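Collagen adhesin (Staphylococcus aureus, PDB 2F68) binds collagen as a surface adhesin of the bacterium, probably by wrapping its domains around the collagen triple helix in a 'collagen hug'. Local coordinates at residues T165-F170 and K268-N273; Y153-D158 and W169-N174. One frame throughout, in Å; residues are numbered along the deposited sequence.

Contact 1. Residues T165-F170 and K268-N273; sequences THVRWF and KEFVNN
Trp169 lies against Asn272 and Phe270 where two beta sheets of the collagen-binding domain face each other. The strand segments 166-170 and 269-273 run in roughly the same direction and pass 9.6 Å apart, a separation that suits side-chain packing between sheets rather than pairing within one. CB of Asn272 stands over one face of the indole, 3.5 Å from the centroid of its six-membered ring; at 7° off the ring normal, this is a CH-pi contact almost straight above the ring. CG1 of Val167, two residues earlier on the same strand as the indole, lies over the rim of the opposite face. At the ring's edge and in its plane lies a backbone oxygen: CH2 of Trp169 is 3.3 Å from O of Phe270. With its CG opposite the carbonyl carbon (chi1 -63°), Trp169 sends the indole across the gap between the sheets, while NE1 is hydrogen-bonded to OG1 of Thr260. The Asn272 amide takes the other course, CG being trans to the backbone N; the two side chains run past each other in opposite senses, their planes 58° apart. OD1 of Asn272 pairs with the hydroxyl of Tyr258 and its ND2 with OD1 of Asp188. Further along, CG2 of Val167 sits over a face of the Phe270 phenyl, 4.1 Å from CD2 of Phe270. The chemistry is therefore divided: dispersion, CH-pi contact and an aromatic edge facing a backbone oxygen join these strands directly, whereas the buried polar ends of Trp169 and Asn272 are satisfied by neighbouring strands, which probably fixes the rotation of both flat groups.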
ATOM      1  N   THR A 165      -6.969  -2.654   3.912  1.00 26.29           N
ATOM      2  CA  THR A 165      -8.278  -2.063   4.201  1.00 26.44           C
ATOM      3  C   THR A 165      -8.223  -0.548   4.407  1.00 25.21           C
ATOM      4  O   THR A 165      -9.256   0.126   4.380  1.00 24.98           O
ATOM      5  CB  THR A 165      -8.950  -2.725   5.428  1.00 26.08           C
ATOM      6  OG1 THR A 165      -8.057  -2.691   6.547  1.00 25.99           O
ATOM      7  CG2 THR A 165      -9.328  -4.171   5.124  1.00 28.32           C
ATOM      8  N   HIS A 166      -7.017  -0.021   4.610  1.00 24.94           N
ATOM      9  CA  HIS A 166      -6.821   1.410   4.836  1.00 24.94           C
ATOM     10  C   HIS A 166      -5.933   2.052   3.773  1.00 23.64           C
ATOM     11  O   HIS A 166      -5.025   1.412   3.239  1.00 23.96           O
ATOM     12  CB  HIS A 166      -6.231   1.658   6.226  1.00 24.59           C
ATOM     13  CG  HIS A 166      -7.198   1.420   7.343  1.00 27.18           C
ATOM     14  ND1 HIS A 166      -7.339   0.194   7.957  1.00 30.03           N
ATOM     15  CD2 HIS A 166      -8.070   2.251   7.959  1.00 29.36           C
ATOM     16  CE1 HIS A 166      -8.256   0.281   8.903  1.00 31.51           C
ATOM     17  NE2 HIS A 166      -8.716   1.519   8.925  1.00 31.77           N
ATOM     18  N   VAL A 167      -6.212   3.319   3.474  1.00 23.62           N
ATOM     19  CA  VAL A 167      -5.384   4.108   2.565  1.00 22.79           C
ATOM     20  C   VAL A 167      -4.770   5.277   3.335  1.00 23.00           C
ATOM     21  O   VAL A 167      -5.486   6.124   3.875  1.00 21.62           O
ATOM     22  CB  VAL A 167      -6.186   4.637   1.344  1.00 23.44           C
ATOM     23  CG1 VAL A 167      -5.270   5.384   0.382  1.00 21.64           C
ATOM     24  CG2 VAL A 167      -6.889   3.497   0.618  1.00 25.08           C
ATOM     25  N   ARG A 168      -3.440   5.304   3.387  1.00 21.75           N
ATOM     26  CA  ARG A 168      -2.707   6.368   4.071  1.00 21.54           C
ATOM     27  C   ARG A 168      -2.704   7.643   3.236  1.00 21.62           C
ATOM     28  O   ARG A 168      -2.732   7.587   2.005  1.00 21.73           O
ATOM     29  CB  ARG A 168      -1.265   5.936   4.357  1.00 21.69           C
ATOM     30  CG  ARG A 168      -1.129   4.670   5.190  1.00 27.27           C
ATOM     31  CD  ARG A 168       0.285   4.121   5.108  1.00 35.44           C
ATOM     32  NE  ARG A 168       1.209   4.808   6.010  1.00 34.10           N
ATOM     33  CZ  ARG A 168       2.526   4.885   5.829  1.00 32.84           C
ATOM     34  NH1 ARG A 168       3.099   4.333   4.767  1.00 34.64           N
ATOM     35  NH2 ARG A 168       3.275   5.528   6.714  1.00 30.15           N
ATOM     36  N   TRP A 169      -2.679   8.787   3.915  1.00 20.95           N
ATOM     37  CA  TRP A 169      -2.603  10.088   3.253  1.00 20.25           C
ATOM     38  C   TRP A 169      -1.643  11.011   3.995  1.00 19.87           C
ATOM     39  O   TRP A 169      -1.579  10.990   5.224  1.00 19.88           O
ATOM     40  CB  TRP A 169      -3.987  10.735   3.160  1.00 19.59           C
ATOM     41  CG  TRP A 169      -4.971   9.965   2.327  1.00 19.98           C
ATOM     42  CD1 TRP A 169      -6.041   9.246   2.777  1.00 19.43           C
ATOM     43  CD2 TRP A 169      -4.973   9.834   0.899  1.00 18.77           C
ATOM     44  NE1 TRP A 169      -6.711   8.678   1.721  1.00 18.29           N
ATOM     45  CE2 TRP A 169      -6.078   9.022   0.555  1.00 18.47           C
ATOM     46  CE3 TRP A 169      -4.150  10.324  -0.125  1.00 17.62           C
ATOM     47  CZ2 TRP A 169      -6.382   8.689  -0.769  1.00 20.76           C
ATOM     48  CZ3 TRP A 169      -4.451   9.990  -1.442  1.00 19.52           C
ATOM     49  CH2 TRP A 169      -5.560   9.181  -1.750  1.00 19.97           C
ATOM     50  N   PHE A 170      -0.904  11.821   3.240  1.00 20.10           N
ATOM     51  CA  PHE A 170       0.098  12.719   3.811  1.00 20.25           C
ATOM     52  C   PHE A 170      -0.053  14.148   3.294  1.00 20.10           C
ATOM     53  O   PHE A 170      -0.008  14.389   2.085  1.00 19.91           O
ATOM     54  CB  PHE A 170       1.513  12.206   3.519  1.00 21.09           C
ATOM     55  CG  PHE A 170       1.850  10.910   4.208  1.00 23.68           C
ATOM     56  CD1 PHE A 170       1.615   9.690   3.578  1.00 24.78           C
ATOM     57  CD2 PHE A 170       2.415  10.911   5.480  1.00 25.13           C
ATOM     58  CE1 PHE A 170       1.928   8.490   4.211  1.00 25.38           C
ATOM     59  CE2 PHE A 170       2.733   9.716   6.119  1.00 25.29           C
ATOM     60  CZ  PHE A 170       2.489   8.503   5.484  1.00 25.11           C
ATOM     61  N   LYS A 268     -11.381   0.874  -7.938  1.00 32.10           N
ATOM     62  CA  LYS A 268     -10.013   0.775  -8.451  1.00 33.42           C
ATOM     63  C   LYS A 268      -9.109   1.911  -7.979  1.00 31.86           C
ATOM     64  O   LYS A 268      -7.924   1.696  -7.717  1.00 29.46           O
ATOM     65  CB  LYS A 268     -10.017   0.717  -9.983  1.00 33.76           C
ATOM     66  CG  LYS A 268     -10.593  -0.565 -10.567  1.00 36.33           C
ATOM     67  CD  LYS A 268     -10.572  -0.535 -12.086  1.00 37.35           C
ATOM     68  CE  LYS A 268     -11.154  -1.811 -12.673  1.00 42.13           C
ATOM     69  NZ  LYS A 268     -11.140  -1.794 -14.162  1.00 45.89           N
ATOM     70  N   GLU A 269      -9.670   3.114  -7.876  1.00 30.80           N
ATOM     71  CA  GLU A 269      -8.900   4.300  -7.503  1.00 31.67           C
ATOM     72  C   GLU A 269      -9.489   5.026  -6.298  1.00 29.18           C
ATOM     73  O   GLU A 269     -10.701   5.239  -6.219  1.00 28.46           O
ATOM     74  CB  GLU A 269      -8.792   5.266  -8.688  1.00 31.83           C
ATOM     75  CG  GLU A 269      -7.860   4.801  -9.802  1.00 36.21           C
ATOM     76  CD  GLU A 269      -7.735   5.805 -10.940  1.00 34.78           C
ATOM     77  OE1 GLU A 269      -8.260   6.934 -10.819  1.00 40.28           O
ATOM     78  OE2 GLU A 269      -7.104   5.463 -11.961  1.00 43.79           O
ATOM     79  N   PHE A 270      -8.618   5.400  -5.364  1.00 26.12           N
ATOM     80  CA  PHE A 270      -9.010   6.193  -4.202  1.00 24.89           C
ATOM     81  C   PHE A 270      -8.371   7.575  -4.284  1.00 23.86           C
ATOM     82  O   PHE A 270      -7.146   7.712  -4.226  1.00 22.80           O
ATOM     83  CB  PHE A 270      -8.634   5.481  -2.898  1.00 24.58           C
ATOM     84  CG  PHE A 270      -9.309   4.149  -2.722  1.00 24.97           C
ATOM     85  CD1 PHE A 270     -10.612   4.071  -2.237  1.00 25.04           C
ATOM     86  CD2 PHE A 270      -8.644   2.970  -3.046  1.00 25.44           C
ATOM     87  CE1 PHE A 270     -11.241   2.840  -2.077  1.00 26.76           C
ATOM     88  CE2 PHE A 270      -9.265   1.734  -2.888  1.00 28.96           C
ATOM     89  CZ  PHE A 270     -10.566   1.670  -2.404  1.00 27.31           C
ATOM     90  N   VAL A 271      -9.215   8.592  -4.430  1.00 22.60           N
ATOM     91  CA  VAL A 271      -8.762   9.957  -4.697  1.00 21.56           C
ATOM     92  C   VAL A 271      -8.913  10.854  -3.469  1.00 21.04           C
ATOM     93  O   VAL A 271      -9.885  10.744  -2.718  1.00 21.18           O
ATOM     94  CB  VAL A 271      -9.526  10.588  -5.897  1.00 21.44           C
ATOM     95  CG1 VAL A 271      -8.808  11.834  -6.408  1.00 21.83           C
ATOM     96  CG2 VAL A 271      -9.693   9.582  -7.031  1.00 23.57           C
ATOM     97  N   ASN A 272      -7.933  11.733  -3.275  1.00 20.90           N
ATOM     98  CA  ASN A 272      -7.994  12.774  -2.257  1.00 20.01           C
ATOM     99  C   ASN A 272      -7.605  14.113  -2.877  1.00 20.24           C
ATOM    100  O   ASN A 272      -6.590  14.213  -3.571  1.00 20.13           O
ATOM    101  CB  ASN A 272      -7.086  12.422  -1.073  1.00 20.53           C
ATOM    102  CG  ASN A 272      -7.197  13.411   0.080  1.00 20.93           C
ATOM    103  OD1 ASN A 272      -6.215  13.679   0.770  1.00 27.60           O
ATOM    104  ND2 ASN A 272      -8.392  13.948   0.299  1.00 19.56           N
ATOM    105  N   ASN A 273      -8.428  15.132  -2.640  1.00 19.14           N
ATOM    106  CA  ASN A 273      -8.223  16.454  -3.230  1.00 19.63           C
ATOM    107  C   ASN A 273      -7.970  17.530  -2.180  1.00 19.03           C
ATOM    108  O   ASN A 273      -8.532  17.479  -1.086  1.00 18.06           O
ATOM    109  CB  ASN A 273      -9.423  16.843  -4.101  1.00 19.59           C
ATOM    110  CG  ASN A 273      -9.649  15.882  -5.260  1.00 22.93           C
ATOM    111  OD1 ASN A 273      -8.705  15.310  -5.810  1.00 24.18           O
ATOM    112  ND2 ASN A 273     -10.910  15.707  -5.642  1.00 24.35           N
TER

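Contact 2. Residues Y153-D158 and W169-N174; sequences YYKTGD and WFLNIN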
ATOM      1  N   TYR A 153       4.159  22.902  -0.641  1.00 21.56           N
ATOM      2  CA  TYR A 153       3.106  21.971  -0.257  1.00 19.81           C
ATOM      3  C   TYR A 153       2.787  20.974  -1.367  1.00 20.64           C
ATOM      4  O   TYR A 153       2.542  21.359  -2.514  1.00 18.58           O
ATOM      5  CB  TYR A 153       1.841  22.728   0.172  1.00 20.52           C
ATOM      6  CG  TYR A 153       0.628  21.844   0.388  1.00 20.05           C
ATOM      7  CD1 TYR A 153       0.529  21.023   1.511  1.00 19.38           C
ATOM      8  CD2 TYR A 153      -0.420  21.833  -0.531  1.00 17.82           C
ATOM      9  CE1 TYR A 153      -0.582  20.210   1.712  1.00 18.73           C
ATOM     10  CE2 TYR A 153      -1.537  21.023  -0.339  1.00 18.68           C
ATOM     11  CZ  TYR A 153      -1.610  20.216   0.784  1.00 19.27           C
ATOM     12  OH  TYR A 153      -2.710  19.413   0.980  1.00 18.95           O
ATOM     13  N   TYR A 154       2.801  19.693  -1.008  1.00 20.69           N
ATOM     14  CA  TYR A 154       2.360  18.620  -1.895  1.00 21.24           C
ATOM     15  C   TYR A 154       1.653  17.535  -1.087  1.00 21.10           C
ATOM     16  O   TYR A 154       1.920  17.365   0.107  1.00 21.89           O
ATOM     17  CB  TYR A 154       3.537  18.036  -2.692  1.00 23.11           C
ATOM     18  CG  TYR A 154       4.461  17.130  -1.903  1.00 24.46           C
ATOM     19  CD1 TYR A 154       5.506  17.655  -1.145  1.00 25.10           C
ATOM     20  CD2 TYR A 154       4.298  15.743  -1.929  1.00 24.62           C
ATOM     21  CE1 TYR A 154       6.359  16.825  -0.423  1.00 25.61           C
ATOM     22  CE2 TYR A 154       5.145  14.905  -1.211  1.00 25.85           C
ATOM     23  CZ  TYR A 154       6.173  15.452  -0.461  1.00 25.79           C
ATOM     24  OH  TYR A 154       7.014  14.627   0.251  1.00 25.40           O
ATOM     25  N   LYS A 155       0.755  16.808  -1.742  1.00 20.04           N
ATOM     26  CA  LYS A 155      -0.022  15.765  -1.083  1.00 21.41           C
ATOM     27  C   LYS A 155       0.229  14.400  -1.722  1.00 20.03           C
ATOM     28  O   LYS A 155       0.205  14.264  -2.948  1.00 20.16           O
ATOM     29  CB  LYS A 155      -1.510  16.117  -1.114  1.00 22.82           C
ATOM     30  CG  LYS A 155      -2.361  15.334  -0.126  1.00 29.86           C
ATOM     31  CD  LYS A 155      -3.812  15.802  -0.131  1.00 34.97           C
ATOM     32  CE  LYS A 155      -4.508  15.532  -1.461  1.00 32.18           C
ATOM     33  NZ  LYS A 155      -4.372  14.120  -1.914  1.00 29.94           N
ATOM     34  N   THR A 156       0.471  13.400  -0.877  1.00 19.70           N
ATOM     35  CA  THR A 156       0.762  12.038  -1.331  1.00 20.06           C
ATOM     36  C   THR A 156       0.099  10.987  -0.436  1.00 20.21           C
ATOM     37  O   THR A 156      -0.386  11.303   0.653  1.00 20.50           O
ATOM     38  CB  THR A 156       2.293  11.782  -1.432  1.00 19.40           C
ATOM     39  OG1 THR A 156       2.531  10.475  -1.972  1.00 20.55           O
ATOM     40  CG2 THR A 156       2.971  11.900  -0.064  1.00 21.63           C
ATOM     41  N   GLY A 157       0.081   9.741  -0.906  1.00 20.74           N
ATOM     42  CA  GLY A 157      -0.502   8.632  -0.152  1.00 20.58           C
ATOM     43  C   GLY A 157      -0.140   7.269  -0.707  1.00 22.13           C
ATOM     44  O   GLY A 157       0.268   7.147  -1.865  1.00 19.67           O
ATOM     45  N   ASP A 158      -0.295   6.240   0.124  1.00 22.08           N
ATOM     46  CA  ASP A 158      -0.004   4.860  -0.269  1.00 25.21           C
ATOM     47  C   ASP A 158      -0.827   3.846   0.528  1.00 26.53           C
ATOM     48  O   ASP A 158      -1.515   4.205   1.487  1.00 24.48           O
ATOM     49  CB  ASP A 158       1.498   4.562  -0.138  1.00 25.88           C
ATOM     50  CG  ASP A 158       2.010   4.717   1.286  1.00 27.15           C
ATOM     51  OD1 ASP A 158       1.808   3.792   2.101  1.00 29.33           O
ATOM     52  OD2 ASP A 158       2.632   5.759   1.582  1.00 34.47           O
ATOM     53  N   TRP A 169      -2.679   8.787   3.915  1.00 20.95           N
ATOM     54  CA  TRP A 169      -2.603  10.088   3.253  1.00 20.25           C
ATOM     55  C   TRP A 169      -1.643  11.011   3.995  1.00 19.87           C
ATOM     56  O   TRP A 169      -1.579  10.990   5.224  1.00 19.88           O
ATOM     57  CB  TRP A 169      -3.987  10.735   3.160  1.00 19.59           C
ATOM     58  CG  TRP A 169      -4.971   9.965   2.327  1.00 19.98           C
ATOM     59  CD1 TRP A 169      -6.041   9.246   2.777  1.00 19.43           C
ATOM     60  CD2 TRP A 169      -4.973   9.834   0.899  1.00 18.77           C
ATOM     61  NE1 TRP A 169      -6.711   8.678   1.721  1.00 18.29           N
ATOM     62  CE2 TRP A 169      -6.078   9.022   0.555  1.00 18.47           C
ATOM     63  CE3 TRP A 169      -4.150  10.324  -0.125  1.00 17.62           C
ATOM     64  CZ2 TRP A 169      -6.382   8.689  -0.769  1.00 20.76           C
ATOM     65  CZ3 TRP A 169      -4.451   9.990  -1.442  1.00 19.52           C
ATOM     66  CH2 TRP A 169      -5.560   9.181  -1.750  1.00 19.97           C
ATOM     67  N   PHE A 170      -0.904  11.821   3.240  1.00 20.10           N
ATOM     68  CA  PHE A 170       0.098  12.719   3.811  1.00 20.25           C
ATOM     69  C   PHE A 170      -0.053  14.148   3.294  1.00 20.10           C
ATOM     70  O   PHE A 170      -0.008  14.389   2.085  1.00 19.91           O
ATOM     71  CB  PHE A 170       1.513  12.206   3.519  1.00 21.09           C
ATOM     72  CG  PHE A 170       1.850  10.910   4.208  1.00 23.68           C
ATOM     73  CD1 PHE A 170       1.615   9.690   3.578  1.00 24.78           C
ATOM     74  CD2 PHE A 170       2.415  10.911   5.480  1.00 25.13           C
ATOM     75  CE1 PHE A 170       1.928   8.490   4.211  1.00 25.38           C
ATOM     76  CE2 PHE A 170       2.733   9.716   6.119  1.00 25.29           C
ATOM     77  CZ  PHE A 170       2.489   8.503   5.484  1.00 25.11           C
ATOM     78  N   LEU A 171      -0.233  15.087   4.220  1.00 20.08           N
ATOM     79  CA  LEU A 171      -0.284  16.511   3.897  1.00 19.94           C
ATOM     80  C   LEU A 171       1.005  17.198   4.339  1.00 20.47           C
ATOM     81  O   LEU A 171       1.145  17.599   5.497  1.00 18.52           O
ATOM     82  CB  LEU A 171      -1.507  17.180   4.539  1.00 20.78           C
ATOM     83  CG  LEU A 171      -2.819  17.245   3.749  1.00 24.79           C
ATOM     84  CD1 LEU A 171      -3.464  15.875   3.593  1.00 24.83           C
ATOM     85  CD2 LEU A 171      -3.785  18.210   4.418  1.00 20.74           C
ATOM     86  N   ASN A 172       1.942  17.321   3.405  1.00 20.09           N
ATOM     87  CA  ASN A 172       3.260  17.885   3.686  1.00 20.32           C
ATOM     88  C   ASN A 172       3.321  19.386   3.406  1.00 20.52           C
ATOM     89  O   ASN A 172       3.451  19.811   2.256  1.00 20.02           O
ATOM     90  CB  ASN A 172       4.338  17.133   2.894  1.00 21.15           C
ATOM     91  CG  ASN A 172       4.383  15.649   3.224  1.00 24.23           C
ATOM     92  OD1 ASN A 172       4.472  15.259   4.390  1.00 26.12           O
ATOM     93  ND2 ASN A 172       4.332  14.813   2.193  1.00 26.86           N
ATOM     94  N   ILE A 173       3.227  20.180   4.472  1.00 21.12           N
ATOM     95  CA  ILE A 173       3.168  21.639   4.372  1.00 20.94           C
ATOM     96  C   ILE A 173       4.498  22.282   4.776  1.00 22.53           C
ATOM     97  O   ILE A 173       5.106  21.890   5.775  1.00 21.98           O
ATOM     98  CB  ILE A 173       2.026  22.228   5.247  1.00 21.13           C
ATOM     99  CG1 ILE A 173       0.745  21.393   5.111  1.00 20.37           C
ATOM    100  CG2 ILE A 173       1.766  23.691   4.886  1.00 18.22           C
ATOM    101  CD1 ILE A 173      -0.286  21.639   6.202  1.00 22.22           C
ATOM    102  N   ASN A 174       4.928  23.270   3.988  1.00 22.28           N
ATOM    103  CA  ASN A 174       6.169  24.025   4.220  1.00 22.83           C
ATOM    104  C   ASN A 174       7.383  23.120   4.456  1.00 23.26           C
ATOM    105  O   ASN A 174       8.010  23.155   5.518  1.00 23.37           O
ATOM    106  CB  ASN A 174       5.987  25.041   5.361  1.00 22.91           C
ATOM    107  CG  ASN A 174       7.074  26.110   5.383  1.00 23.36           C
ATOM    108  OD1 ASN A 174       7.814  26.293   4.414  1.00 23.20           O
ATOM    109  ND2 ASN A 174       7.168  26.828   6.496  1.00 21.86           N
TER
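Phe170 and Thr156 exchange two backbone hydrogen bonds in the beta hairpin formed by strands 154-156 and 166-173, at one margin of a five-stranded antiparallel sheet. N of Phe170 reaches O of Thr156 at 2.7 Å, and N of Thr156 returns to O of Phe170 at 3.2 Å. Tyr154 and Asn172 form the next hydrogen-bonded pair; N of Asn172 donates to O of Tyr154 at 3.3 Å, and the reverse bond is weak. Between them Lys155 and Leu171 make a non-hydrogen-bonded pair, their side chains lying alongside and pointing the same way, CD of Lys155 3.7 Å from CD1 of Leu171. On that face the lysine bends at its last two torsions, bringing NZ to the backbone O of Asn272. On the other face, Tyr154 has its CG between the backbone N and the carbonyl carbon (chi1 75°), which brings the ring over Asn172: CB of Asn172 makes a CH-pi contact 4.3 Å from the Tyr154 ring centroid, and ND2 of Asn172 comes within 3.3 Å of CZ of Tyr154. OD1 of Asn172 is held by OG of Ser255. CG2 of Thr156 packs against both CB of Phe170 and ND2 of Asn172, while O of Thr156 lies at the edge of the Phe170 ring, in its plane. Beyond the paired residues, Tyr153 CD1 meets Ile173 CG1 at 3.6 Å, and OH of Tyr153, hydrogen-bonded to OG of Ser274, lies 3.5 Å from CG of Leu171, which stands at the edge of the tyrosine ring, near its plane.

How the contacts relate
Strand 166-173 serves both contacts: within its own sheet it pairs with 153-158 in contact 2, and across to the second sheet it packs on 268-273 in contact 1. The centres lie about 12 Å apart; Trp169 works in both, Phe170 only in contact 2. Lys155 of contact 2 ties the hairpin to the facing strand, its NZ 2.8 Å from O of Asn272 in a probable hydrogen bond. A salt bridge between NH1 of Arg168 and OD1 of Asp158, 3.0 Å, ties 165-170 to 153-158. Together the contacts join the hairpin to strand 269-278 of the facing sheet within the collagen-binding domain.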